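Side-chain contacts in glycoside hydrolase family protein (Novosphingobium sp. PP1Y, PDB 6Q2F), which is an alpha-L-rhamnosidase, a glycoside hydrolase that probably removes terminal alpha-L-rhamnose from glycosides: residues Ser391-Tyr394 / Tyr395-Val398; Asp559-Ser563 / Glu564-Thr568; Pro618-Thr621 / Leu622-Asp625; Ala742-Thr745 / Gly746-Asp750. One frame throughout, in Å; residues are numbered along the deposited sequence.

Overall arrangement
The four contacts are local and follow one another along the chain in numerical order. Contact 1 lies in a loop after helix 382-385. Contact 2 is on helix 543-575 and contact 3 at the start of helix 620-636, both in the beta-alpha barrel. Contact 4 is built round helix 744-747, which joins parallel strands 734-737 and 762-765 of a second mixed sheet. Contacts 3 and 4 touch, centres 9 Å apart. Contacts 1 and 4 touch through the Arg392-Asp750 salt bridge. Contact 2 stays about 9 Å from contact 4 at the nearest atoms. The side chains of Tyr566, Asp625 and Thr745 are about 10, 7 and 10 Å from the bound sodium ion, so contacts 2 to 4 lie near the metal site.

Contact 1 (Ser391-Tyr394 / Tyr395-Val398); sequences SRDY and YALV
Asp393 shapes the bend into Tyr395 and Ala396, where an Asx turn is combined with a beta turn. The bend lies in the loop between helix 382-385 and strand 413-414. Asp393 OD1 accepts from Tyr395 N at 3.0 Å, and Asp393 O accepts from Ala396 N at 3.1 Å. One residue therefore satisfies two successive amides. Tyr395 N meets the carboxylate from above its plane, 54° out of it. Asp393 CG is anti to the backbone N (chi1 177°), which carries the carboxylate forward over the turn. Its OD2 rests 3.6 Å from Ala396 CB. The planes of the Asp393 carboxylate and the Tyr395 ring are 81° apart, and that ring stacks on His800.

The next bonds are weaker. Leu397 N reaches Tyr394 O at 3.5 Å, a weak bond. Leu397 is also the centre of an inverse gamma turn, closed by a weak bond from Val398 N to Ala396 O.

Tyr394 N donates to Glu741 OE1. Tyr394 OH donates to Thr384 O and accepts a weak bond from Ser391 N at 3.4 Å. Ser391 CB covers one face of the Tyr394 ring, toward the rim, and Ser391 OG is hydrogen-bonded to Thr384 OG1. Leu397 lies alongside Tyr394, and Leu397 CD1 sits 3.8 Å from both Tyr394 CD1 and Ser391 OG.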
loop_
_atom_site.group_PDB
_atom_site.type_symbol
_atom_site.label_atom_id
_atom_site.label_comp_id
_atom_site.label_asym_id
_atom_site.label_seq_id
_atom_site.Cartn_x
_atom_site.Cartn_y
_atom_site.Cartn_z
ATOM N N SER A 391 3.965 -16.783 -0.432
ATOM C CA SER A 391 3.543 -17.102 -1.785
ATOM C C SER A 391 2.452 -16.112 -2.156
ATOM O O SER A 391 1.702 -15.646 -1.295
ATOM C CB SER A 391 3.054 -18.557 -1.918
ATOM O OG SER A 391 4.082 -19.468 -1.580
ATOM N N ARG A 392 2.406 -15.754 -3.408
ATOM C CA ARG A 392 1.435 -14.832 -3.869
ATOM C C ARG A 392 0.030 -15.386 -3.786
ATOM O O ARG A 392 -0.889 -14.710 -3.452
ATOM C CB ARG A 392 1.788 -14.410 -5.272
ATOM C CG ARG A 392 0.765 -13.508 -5.885
ATOM C CD ARG A 392 1.096 -13.171 -7.318
ATOM N NE ARG A 392 0.814 -11.763 -7.564
ATOM C CZ ARG A 392 1.171 -10.765 -6.753
ATOM N NH1 ARG A 392 1.793 -10.996 -5.615
ATOM N NH2 ARG A 392 0.879 -9.541 -7.084
ATOM N N ASP A 393 -0.109 -16.646 -4.103
ATOM C CA ASP A 393 -1.392 -17.340 -4.167
ATOM C C ASP A 393 -1.161 -18.738 -3.623
ATOM O O ASP A 393 -0.597 -19.590 -4.314
ATOM C CB ASP A 393 -1.927 -17.386 -5.601
ATOM C CG ASP A 393 -3.233 -18.161 -5.715
ATOM O OD1 ASP A 393 -3.831 -18.510 -4.672
ATOM O OD2 ASP A 393 -3.676 -18.399 -6.854
ATOM N N TYR A 394 -1.596 -18.977 -2.385
ATOM C CA TYR A 394 -1.357 -20.280 -1.792
ATOM C C TYR A 394 -2.213 -21.363 -2.434
ATOM O O TYR A 394 -1.889 -22.550 -2.307
ATOM C CB TYR A 394 -1.591 -20.214 -0.288
ATOM C CG TYR A 394 -0.409 -19.640 0.460
ATOM C CD1 TYR A 394 0.706 -20.428 0.720
ATOM C CD2 TYR A 394 -0.392 -18.321 0.894
ATOM C CE1 TYR A 394 1.794 -19.940 1.401
ATOM C CE2 TYR A 394 0.715 -17.813 1.583
ATOM C CZ TYR A 394 1.807 -18.641 1.834
ATOM O OH TYR A 394 2.918 -18.190 2.521
ATOM N N TYR A 395 -3.286 -20.992 -3.138
ATOM C CA TYR A 395 -4.059 -22.014 -3.831
ATOM C C TYR A 395 -3.336 -22.488 -5.077
ATOM O O TYR A 395 -3.609 -23.588 -5.563
ATOM C CB TYR A 395 -5.449 -21.490 -4.196
ATOM C CG TYR A 395 -6.255 -21.036 -3.007
ATOM C CD1 TYR A 395 -6.148 -21.680 -1.781
ATOM C CD2 TYR A 395 -7.113 -19.951 -3.098
ATOM C CE1 TYR A 395 -6.875 -21.266 -0.684
ATOM C CE2 TYR A 395 -7.850 -19.530 -2.001
ATOM C CZ TYR A 395 -7.735 -20.189 -0.793
ATOM O OH TYR A 395 -8.456 -19.780 0.301
ATOM N N ALA A 396 -2.415 -21.673 -5.605
ATOM C CA ALA A 396 -1.680 -22.035 -6.812
ATOM C C ALA A 396 -0.631 -23.114 -6.559
ATOM O O ALA A 396 -0.128 -23.704 -7.519
ATOM C CB ALA A 396 -1.020 -20.791 -7.416
ATOM N N LEU A 397 -0.282 -23.382 -5.298
ATOM C CA LEU A 397 0.697 -24.422 -4.964
ATOM C C LEU A 397 0.029 -25.790 -5.088
ATOM O O LEU A 397 -0.323 -26.445 -4.109
ATOM C CB LEU A 397 1.257 -24.215 -3.564
ATOM C CG LEU A 397 1.760 -22.822 -3.210
ATOM C CD1 LEU A 397 2.259 -22.809 -1.783
ATOM C CD2 LEU A 397 2.856 -22.398 -4.184
ATOM N N VAL A 398 -0.141 -26.236 -6.325
ATOM C CA VAL A 398 -0.802 -27.515 -6.574
ATOM C C VAL A 398 0.181 -28.643 -6.290
ATOM O O VAL A 398 1.302 -28.663 -6.817
ATOM C CB VAL A 398 -1.342 -27.588 -8.013
ATOM C CG1 VAL A 398 -2.231 -28.812 -8.176
ATOM C CG2 VAL A 398 -2.100 -26.309 -8.353
#

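Contact 2 (Asp559-Ser563 / Glu564-Thr568)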
loop_
_atom_site.group_PDB
_atom_site.type_symbol
_atom_site.label_atom_id
_atom_site.label_comp_id
_atom_site.label_asym_id
_atom_site.label_seq_id
_atom_site.Cartn_x
_atom_site.Cartn_y
_atom_site.Cartn_z
ATOM N N ASP A 559 -5.049 -13.349 11.448
ATOM C CA ASP A 559 -6.033 -12.876 12.422
ATOM C C ASP A 559 -5.357 -12.147 13.576
ATOM O O ASP A 559 -5.842 -11.113 14.050
ATOM C CB ASP A 559 -6.855 -14.054 12.972
ATOM C CG ASP A 559 -7.860 -14.624 11.955
ATOM O OD1 ASP A 559 -8.250 -13.904 10.995
ATOM O OD2 ASP A 559 -8.256 -15.797 12.135
ATOM N N LEU A 560 -4.248 -12.697 14.069
ATOM C CA LEU A 560 -3.612 -12.107 15.241
ATOM C C LEU A 560 -2.908 -10.797 14.890
ATOM O O LEU A 560 -2.911 -9.856 15.686
ATOM C CB LEU A 560 -2.656 -13.116 15.884
ATOM C CG LEU A 560 -3.286 -14.415 16.439
ATOM C CD1 LEU A 560 -2.224 -15.394 16.911
ATOM C CD2 LEU A 560 -4.268 -14.134 17.566
ATOM N N LEU A 561 -2.332 -10.707 13.690
ATOM C CA LEU A 561 -1.768 -9.433 13.237
ATOM C C LEU A 561 -2.804 -8.321 13.362
ATOM O O LEU A 561 -2.554 -7.282 13.981
ATOM C CB LEU A 561 -1.288 -9.558 11.788
ATOM C CG LEU A 561 -0.668 -8.282 11.250
ATOM C CD1 LEU A 561 0.625 -7.946 12.011
ATOM C CD2 LEU A 561 -0.360 -8.417 9.741
ATOM N N ALA A 562 -4.009 -8.567 12.833
ATOM C CA ALA A 562 -5.052 -7.546 12.837
ATOM C C ALA A 562 -5.530 -7.239 14.246
ATOM O O ALA A 562 -5.714 -6.074 14.608
ATOM C CB ALA A 562 -6.222 -7.995 11.959
ATOM N N SER A 563 -5.751 -8.267 15.059
ATOM C CA SER A 563 -6.284 -7.991 16.390
ATOM C C SER A 563 -5.195 -7.648 17.399
ATOM O O SER A 563 -5.337 -6.684 18.157
ATOM C CB SER A 563 -7.107 -9.184 16.900
ATOM O OG SER A 563 -6.270 -10.290 17.177
ATOM N N GLU A 564 -4.111 -8.420 17.419
ATOM C CA GLU A 564 -3.125 -8.264 18.485
ATOM C C GLU A 564 -2.161 -7.108 18.212
ATOM O O GLU A 564 -1.731 -6.434 19.144
ATOM C CB GLU A 564 -2.346 -9.570 18.704
ATOM C CG GLU A 564 -3.241 -10.787 19.049
ATOM C CD GLU A 564 -4.310 -10.463 20.096
ATOM O OE1 GLU A 564 -3.964 -10.440 21.297
ATOM O OE2 GLU A 564 -5.481 -10.204 19.714
ATOM N N HIS A 565 -1.842 -6.839 16.960
ATOM C CA HIS A 565 -1.047 -5.642 16.638
ATOM C C HIS A 565 -1.948 -4.433 16.403
ATOM O O HIS A 565 -1.989 -3.511 17.220
ATOM C CB HIS A 565 -0.118 -5.913 15.454
ATOM C CG HIS A 565 0.803 -4.767 15.139
ATOM N ND1 HIS A 565 0.740 -4.066 13.950
ATOM C CD2 HIS A 565 1.818 -4.213 15.852
ATOM C CE1 HIS A 565 1.689 -3.140 13.940
ATOM N NE2 HIS A 565 2.355 -3.205 15.085
ATOM N N TYR A 566 -2.695 -4.436 15.302
ATOM C CA TYR A 566 -3.398 -3.215 14.905
ATOM C C TYR A 566 -4.579 -2.888 15.821
ATOM O O TYR A 566 -4.805 -1.717 16.139
ATOM C CB TYR A 566 -3.810 -3.313 13.434
ATOM C CG TYR A 566 -2.608 -3.288 12.505
ATOM C CD1 TYR A 566 -1.949 -2.096 12.213
ATOM C CD2 TYR A 566 -2.107 -4.459 11.954
ATOM C CE1 TYR A 566 -0.838 -2.071 11.367
ATOM C CE2 TYR A 566 -1.012 -4.432 11.119
ATOM C CZ TYR A 566 -0.377 -3.235 10.820
ATOM O OH TYR A 566 0.705 -3.223 10.002
ATOM N N GLY A 567 -5.298 -3.899 16.313
ATOM C CA GLY A 567 -6.308 -3.635 17.331
ATOM C C GLY A 567 -5.714 -3.037 18.604
ATOM O O GLY A 567 -6.212 -2.043 19.141
ATOM N N THR A 568 -4.613 -3.621 19.084
ATOM C CA THR A 568 -3.961 -3.117 20.296
ATOM C C THR A 568 -3.408 -1.709 20.085
ATOM O O THR A 568 -3.519 -0.846 20.964
ATOM C CB THR A 568 -2.843 -4.068 20.709
ATOM O OG1 THR A 568 -3.353 -5.402 20.735
ATOM C CG2 THR A 568 -2.303 -3.707 22.076
#
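Leu561 O takes two backbone bonds, from His565 N and from Tyr566 N, each at 3.1 Å. The Tyr566 bond runs nearly along the C=O axis, while His565 N comes from above the carbonyl plane. Leu560 O accepts from Glu564 N at 2.6 Å, and Ala562 O accepts from Gly567 N at 2.8 Å.

Among side chains, one polar bond stands out. Ser563 OG donates to Glu564 OE2 at 2.7 Å and uses the anti lone pair of the carboxylate. Glu564 is bent at chi2 (-45°), which folds OE2 back to its neighbour. A leucine in its place would probably leave Ser563 OG without this acceptor and free to turn. His565 NE2 is hydrogen-bonded to Thr139 OG1.

The rest is packing. Leu560 CD2 lies beside Glu564 CG at 3.8 Å. Leu561 runs alongside Tyr566, with Leu561 CG 3.9 Å from Tyr566 CE2. His565 ND1 sits over the centre of the Tyr566 ring, 3.2 Å above it.

The bonds from Tyr566 N and Gly567 N span five residues instead of four. They mark a pi-type widening within helix 543-575, which leads to barrel strand 579-582.

Contact 3 (Pro618-Thr621 / Leu622-Asp625)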
loop_
_atom_site.group_PDB
_atom_site.type_symbol
_atom_site.label_atom_id
_atom_site.label_comp_id
_atom_site.label_asym_id
_atom_site.label_seq_id
_atom_site.Cartn_x
_atom_site.Cartn_y
_atom_site.Cartn_z
ATOM N N PRO A 618 0.044 3.997 -13.149
ATOM C CA PRO A 618 0.413 3.846 -11.737
ATOM C C PRO A 618 0.851 2.423 -11.422
ATOM O O PRO A 618 0.575 1.476 -12.157
ATOM C CB PRO A 618 -0.879 4.198 -10.996
ATOM C CG PRO A 618 -1.969 3.771 -11.967
ATOM C CD PRO A 618 -1.412 4.118 -13.342
ATOM N N ARG A 619 1.560 2.284 -10.308
ATOM C CA ARG A 619 1.817 0.957 -9.767
ATOM C C ARG A 619 0.502 0.341 -9.325
ATOM O O ARG A 619 -0.178 0.885 -8.451
ATOM C CB ARG A 619 2.793 1.050 -8.604
ATOM C CG ARG A 619 4.186 1.535 -9.045
ATOM C CD ARG A 619 5.050 1.799 -7.809
ATOM N NE ARG A 619 5.129 0.634 -6.925
ATOM C CZ ARG A 619 5.376 0.708 -5.622
ATOM N NH1 ARG A 619 5.540 1.895 -5.047
ATOM N NH2 ARG A 619 5.441 -0.398 -4.891
ATOM N N GLN A 620 0.142 -0.786 -9.943
ATOM C CA GLN A 620 -1.156 -1.408 -9.680
ATOM C C GLN A 620 -1.345 -1.713 -8.197
ATOM O O GLN A 620 -2.443 -1.538 -7.663
ATOM C CB GLN A 620 -1.305 -2.675 -10.515
ATOM C CG GLN A 620 -1.339 -2.384 -12.025
ATOM C CD GLN A 620 -2.465 -1.442 -12.406
ATOM O OE1 GLN A 620 -3.596 -1.592 -11.951
ATOM N NE2 GLN A 620 -2.154 -0.453 -13.229
ATOM N N THR A 621 -0.281 -2.136 -7.502
ATOM C CA THR A 621 -0.446 -2.486 -6.095
ATOM C C THR A 621 -0.947 -1.296 -5.284
ATOM O O THR A 621 -1.635 -1.475 -4.268
ATOM C CB THR A 621 0.872 -3.025 -5.523
ATOM O OG1 THR A 621 0.654 -3.513 -4.195
ATOM C CG2 THR A 621 1.972 -1.947 -5.513
ATOM N N LEU A 622 -0.632 -0.082 -5.727
ATOM C CA LEU A 622 -1.040 1.120 -5.011
ATOM C C LEU A 622 -2.490 1.487 -5.303
ATOM O O LEU A 622 -3.130 2.150 -4.485
ATOM C CB LEU A 622 -0.101 2.277 -5.372
ATOM C CG LEU A 622 1.371 2.016 -5.004
ATOM C CD1 LEU A 622 2.239 3.251 -5.212
ATOM C CD2 LEU A 622 1.455 1.572 -3.564
ATOM N N ILE A 623 -3.007 1.096 -6.469
ATOM C CA ILE A 623 -4.440 1.223 -6.732
ATOM C C ILE A 623 -5.219 0.315 -5.782
ATOM O O ILE A 623 -6.147 0.749 -5.097
ATOM C CB ILE A 623 -4.750 0.892 -8.205
ATOM C CG1 ILE A 623 -3.957 1.790 -9.182
ATOM C CG2 ILE A 623 -6.256 0.923 -8.449
ATOM C CD1 ILE A 623 -4.148 3.289 -9.003
ATOM N N ALA A 624 -4.829 -0.963 -5.724
ATOM C CA ALA A 624 -5.442 -1.896 -4.776
ATOM C C ALA A 624 -5.290 -1.412 -3.339
ATOM O O ALA A 624 -6.239 -1.487 -2.551
ATOM C CB ALA A 624 -4.826 -3.287 -4.940
ATOM N N ASP A 625 -4.109 -0.883 -2.998
ATOM C CA ASP A 625 -3.864 -0.381 -1.646
ATOM C C ASP A 625 -4.876 0.697 -1.272
ATOM O O ASP A 625 -5.474 0.664 -0.184
ATOM C CB ASP A 625 -2.430 0.156 -1.556
ATOM C CG ASP A 625 -2.031 0.560 -0.143
ATOM O OD1 ASP A 625 -2.537 -0.048 0.824
ATOM O OD2 ASP A 625 -1.219 1.512 -0.012
#
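Arg619 bends at chi3 (55°) and Leu622 sets its CG opposite the carbonyl carbon (chi1 -60°), and together these torsions bring the leucine against one face of the guanidinium. Leu622 CG lies toward the rim of that face. Leu622 CD1 makes the close approach, 3.6 Å from Arg619 NH1. Ile623 CD1 reaches Pro618 CG at 3.7 Å.

The backbone winds into the first turn of helix 620-636. Arg619 O accepts from Leu622 N at 2.9 Å and takes a weak bond from Ile623 N. Gln620 O accepts from Ala624 N at 3.1 Å, nearly in line with the carbonyl. Thr621 O accepts from Asp625 N at 2.8 Å.

The buried polar ends find partners elsewhere in the chain. Thr621 OG1 is held by Glu586 O and His588 N, and Glu586 is a ligand of the sodium ion. Asp625 forms a salt bridge with Arg599.

Helix 620-636 joins strands 604-610 and 642-649 in a beta-alpha-beta crossover of the barrel. Arg619 makes a cation-pi contact with Trp610 of the first strand. Pro618 and Ile623 pack on Leu666 of helix 657-670, and Thr621 and Asp625 touch Thr745 of helix 744-747.

Contact 4 (Ala742-Thr745 / Gly746-Asp750)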
loop_
_atom_site.group_PDB
_atom_site.type_symbol
_atom_site.label_atom_id
_atom_site.label_comp_id
_atom_site.label_asym_id
_atom_site.label_seq_id
_atom_site.Cartn_x
_atom_site.Cartn_y
_atom_site.Cartn_z
ATOM N N ALA A 742 -5.246 -14.425 -0.557
ATOM C CA ALA A 742 -4.356 -13.278 -0.695
ATOM C C ALA A 742 -5.044 -11.928 -0.517
ATOM O O ALA A 742 -6.187 -11.737 -0.935
ATOM C CB ALA A 742 -3.635 -13.330 -2.035
ATOM N N PRO A 743 -4.330 -10.994 0.104
ATOM C CA PRO A 743 -4.843 -9.644 0.330
ATOM C C PRO A 743 -5.041 -8.922 -1.002
ATOM O O PRO A 743 -4.709 -9.423 -2.071
ATOM C CB PRO A 743 -3.742 -8.991 1.175
ATOM C CG PRO A 743 -2.480 -9.670 0.693
ATOM C CD PRO A 743 -2.897 -11.109 0.440
ATOM N N LEU A 744 -5.587 -7.711 -0.916
ATOM C CA LEU A 744 -5.905 -6.955 -2.124
ATOM C C LEU A 744 -4.638 -6.541 -2.872
ATOM O O LEU A 744 -4.570 -6.653 -4.104
ATOM C CB LEU A 744 -6.751 -5.740 -1.760
ATOM C CG LEU A 744 -8.167 -6.077 -1.284
ATOM C CD1 LEU A 744 -8.788 -4.888 -0.577
ATOM C CD2 LEU A 744 -9.045 -6.474 -2.476
ATOM N N THR A 745 -3.607 -6.087 -2.144
ATOM C CA THR A 745 -2.341 -5.783 -2.806
ATOM C C THR A 745 -1.668 -7.039 -3.328
ATOM O O THR A 745 -0.747 -6.940 -4.139
ATOM C CB THR A 745 -1.373 -5.060 -1.859
ATOM O OG1 THR A 745 -1.263 -5.786 -0.623
ATOM C CG2 THR A 745 -1.868 -3.633 -1.568
ATOM N N GLY A 746 -2.096 -8.211 -2.864
ATOM C CA GLY A 746 -1.612 -9.467 -3.397
ATOM C C GLY A 746 -2.398 -9.877 -4.623
ATOM O O GLY A 746 -1.815 -10.120 -5.683
ATOM N N LEU A 747 -3.731 -9.934 -4.497
ATOM C CA LEU A 747 -4.556 -10.329 -5.635
ATOM C C LEU A 747 -4.313 -9.415 -6.827
ATOM O O LEU A 747 -4.237 -9.873 -7.971
ATOM C CB LEU A 747 -6.037 -10.295 -5.260
ATOM C CG LEU A 747 -6.627 -11.337 -4.294
ATOM C CD1 LEU A 747 -8.045 -10.912 -3.888
ATOM C CD2 LEU A 747 -6.644 -12.739 -4.935
ATOM N N TYR A 748 -4.177 -8.119 -6.568
ATOM C CA TYR A 748 -4.173 -7.105 -7.608
ATOM C C TYR A 748 -2.883 -6.286 -7.572
ATOM O O TYR A 748 -2.854 -5.133 -8.003
ATOM C CB TYR A 748 -5.418 -6.226 -7.464
ATOM C CG TYR A 748 -6.672 -7.075 -7.373
ATOM C CD1 TYR A 748 -6.994 -7.974 -8.389
ATOM C CD2 TYR A 748 -7.512 -7.005 -6.268
ATOM C CE1 TYR A 748 -8.121 -8.772 -8.313
ATOM C CE2 TYR A 748 -8.663 -7.792 -6.181
ATOM C CZ TYR A 748 -8.952 -8.674 -7.204
ATOM O OH TYR A 748 -10.078 -9.480 -7.121
ATOM N N GLY A 749 -1.807 -6.895 -7.058
ATOM C CA GLY A 749 -0.508 -6.240 -6.992
ATOM C C GLY A 749 0.117 -6.014 -8.348
ATOM O O GLY A 749 0.857 -5.043 -8.525
ATOM N N ASP A 750 -0.195 -6.873 -9.315
ATOM C CA ASP A 750 0.335 -6.768 -10.668
ATOM C C ASP A 750 -0.751 -6.497 -11.693
ATOM O O ASP A 750 -0.603 -5.594 -12.527
ATOM C CB ASP A 750 1.083 -8.059 -11.024
ATOM C CG ASP A 750 2.272 -8.298 -10.121
ATOM O OD1 ASP A 750 3.144 -7.409 -10.019
ATOM O OD2 ASP A 750 2.329 -9.375 -9.508
#
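Helix 744-747 is a single short turn that starts after Pro743, its N-cap residue, and is closed by Leu747 N. Leu747 N donates to Pro743 O at 2.7 Å, and the bond is nearly straight, 173° at the hydrogen. Gly746 N gives the same oxygen a weak bond at 3.0 Å. Tyr748 N donates to Leu744 O at 2.9 Å, and Tyr748 is the first residue to leave the helical path. At the start of the helix, Asp595 accepts from Leu744 N with one carboxylate oxygen and from Thr745 N with the other.

The turn connects strands 734-737 and 762-765, which are parallel, in a beta-alpha-beta unit next to the barrel. Leu747 packs back over Ala742. Leu747 CG is anti to the carbonyl carbon (chi1 -70°) and lies 3.4 Å from Ala742 O. Its CD2 is 4.2 Å from Ala742 CB. A glycine in place of Leu747 would probably open a gap beside Ala742 and leave one face of the Tyr748 ring without its cover.

That cover is Leu747 CB, 3.6 Å above the ring centre. Leu744 CD2 meets the same ring differently, at the edge and in plane, 4.0 Å from Tyr748 CE2. Thr745 OG1 is hydrogen-bonded to His588 O, and His588 NE2 is hydrogen-bonded to Asp750 OD1.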